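Periplasmic binding protein (Veillonella parvula, PDB 4LJS) probably binds a ligand, possibly a metal chelate such as a siderophore or cobalamin, outside the cytoplasmic membrane and delivers it to an ABC transporter for uptake. Local coordinates at residues A[126-129]-A[130-134]. Sequence-based numbering, arbitrary orientation.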
loop_
_atom_site.group_PDB
_atom_site.type_symbol
_atom_site.label_atom_id
_atom_site.label_comp_id
_atom_site.label_asym_id
_atom_site.label_seq_id
_atom_site.Cartn_x
_atom_site.Cartn_y
_atom_site.Cartn_z
ATOM N N PRO A 126 11.841 -11.661 14.778
ATOM C CA PRO A 126 12.510 -12.546 13.813
ATOM C C PRO A 126 13.378 -13.596 14.496
ATOM O O PRO A 126 13.424 -14.742 14.049
ATOM C CB PRO A 126 13.410 -11.586 13.035
ATOM C CG PRO A 126 12.646 -10.296 13.053
ATOM C CD PRO A 126 11.995 -10.240 14.407
ATOM N N THR A 127 14.064 -13.194 15.559
ATOM C CA THR A 127 14.912 -14.096 16.330
ATOM C C THR A 127 14.105 -15.245 16.943
ATOM O O THR A 127 14.553 -16.392 16.967
ATOM C CB THR A 127 15.670 -13.325 17.426
ATOM O OG1 THR A 127 16.662 -12.493 16.810
ATOM C CG2 THR A 127 16.361 -14.281 18.393
ATOM N N PHE A 128 12.910 -14.929 17.427
ATOM C CA PHE A 128 12.023 -15.930 17.996
ATOM C C PHE A 128 11.639 -16.960 16.939
ATOM O O PHE A 128 11.721 -18.165 17.173
ATOM C CB PHE A 128 10.775 -15.248 18.563
ATOM C CG PHE A 128 9.714 -16.198 19.026
ATOM C CD1 PHE A 128 8.727 -16.642 18.153
ATOM C CD2 PHE A 128 9.678 -16.630 20.343
ATOM C CE1 PHE A 128 7.732 -17.519 18.584
ATOM C CE2 PHE A 128 8.687 -17.506 20.777
ATOM C CZ PHE A 128 7.709 -17.948 19.889
ATOM N N TRP A 129 11.224 -16.476 15.776
ATOM C CA TRP A 129 10.757 -17.344 14.703
ATOM C C TRP A 129 11.881 -18.122 14.035
ATOM O O TRP A 129 11.674 -19.242 13.569
ATOM C CB TRP A 129 9.966 -16.535 13.672
ATOM C CG TRP A 129 8.638 -16.129 14.213
ATOM C CD1 TRP A 129 8.243 -14.871 14.568
ATOM C CD2 TRP A 129 7.535 -16.998 14.507
ATOM N NE1 TRP A 129 6.957 -14.901 15.058
ATOM C CE2 TRP A 129 6.497 -16.193 15.027
ATOM C CE3 TRP A 129 7.321 -18.377 14.373
ATOM C CZ2 TRP A 129 5.264 -16.720 15.415
ATOM C CZ3 TRP A 129 6.096 -18.905 14.758
ATOM C CH2 TRP A 129 5.078 -18.074 15.271
ATOM N N GLN A 130 13.070 -17.531 13.993
ATOM C CA GLN A 130 14.211 -18.205 13.393
ATOM C C GLN A 130 14.602 -19.426 14.223
ATOM O O GLN A 130 15.152 -20.396 13.704
ATOM C CB GLN A 130 15.383 -17.239 13.200
ATOM C CG GLN A 130 15.202 -16.331 11.980
ATOM C CD GLN A 130 16.138 -15.134 11.971
ATOM O OE1 GLN A 130 16.892 -14.914 12.917
ATOM N NE2 GLN A 130 16.090 -14.352 10.896
ATOM N N ALA A 131 14.289 -19.384 15.512
ATOM C CA ALA A 131 14.556 -20.521 16.378
ATOM C C ALA A 131 13.513 -21.612 16.137
ATOM O O ALA A 131 13.711 -22.768 16.506
ATOM C CB ALA A 131 14.550 -20.086 17.832
ATOM N N ARG A 132 12.398 -21.230 15.518
ATOM C CA ARG A 132 11.346 -22.178 15.173
ATOM C C ARG A 132 11.427 -22.550 13.695
ATOM O O ARG A 132 10.474 -23.079 13.131
ATOM C CB ARG A 132 9.970 -21.591 15.511
ATOM C CG ARG A 132 9.860 -21.118 16.959
ATOM C CD ARG A 132 8.434 -20.726 17.355
ATOM N NE ARG A 132 7.475 -21.840 17.319
ATOM C CZ ARG A 132 7.426 -22.831 18.208
ATOM N NH1 ARG A 132 8.295 -22.880 19.213
ATOM N NH2 ARG A 132 6.508 -23.792 18.091
ATOM N N LEU A 133 12.578 -22.272 13.084
ATOM C CA LEU A 133 12.811 -22.524 11.657
ATOM C C LEU A 133 11.823 -21.828 10.714
ATOM O O LEU A 133 11.431 -22.381 9.685
ATOM C CB LEU A 133 12.873 -24.024 11.366
ATOM C CG LEU A 133 14.110 -24.696 11.964
ATOM C CD1 LEU A 133 14.157 -26.140 11.564
ATOM C CD2 LEU A 133 15.372 -23.972 11.513
ATOM N N ALA A 134 11.434 -20.611 11.071
ATOM C CA ALA A 134 10.608 -19.789 10.202
ATOM C C ALA A 134 11.333 -18.486 9.918
ATOM O O ALA A 134 12.263 -18.105 10.634
ATOM C CB ALA A 134 9.261 -19.508 10.843
#
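Arg132 lays its CD against both aromatic rings of the preceding turn, obliquely in each case: Phe128 CE1 is 3.5 Å from Arg132 CD, and Trp129 CZ3 is 3.9 Å from the same carbon. The guanidinium turns an edge to Trp129 CZ3, its plane 77° from the indole. Phe128 CD1 stands 3.7 Å above the centre of one face of the Trp129 indole, while Trp129 CG lies in plane at the edge of the Phe128 ring. A chi1 of 173° swings the Phe128 ring away from its own backbone N, and it lies side by side with the Arg132 chain, pointing the same way.

The backbone fits a Schellman motif that ends the helix. Trp129 O accepts Ala134 N at 2.9 Å and also Arg132 N; the two donors reach it from opposite faces of the carbonyl plane, neither on a lone pair. Leu133, with positive phi (58°), is the C-prime residue, and its N makes a weak bond to Gln130 O. Ala134 CB then packs 4.2 Å from Trp129 CB.

One turn earlier, Gln130 N donates to Pro126 O at 2.8 Å, and Gln130 CG lies 3.2 Å from that same oxygen. An alanine here removes CG and the carboxamide; the backbone bond could persist, but the side of the Pro126 carbonyl they pack against would probably be left more open, and Ser38 of strand 34-40 would lose a side-chain contact.

Helix 126-130 and this cap belong to the crossover between parallel neighbours 110-113 and 135-138, the latter an outermost strand of its sheet. Trp129 NE1 is hydrogen-bonded to Leu123 O, and its side chain touches Val103 and Leu104 of helix 100-106. Both Pro126 and Trp129 meet Val136 of strand 135-138, while Pro126 also reaches Phe36 of strand 34-40.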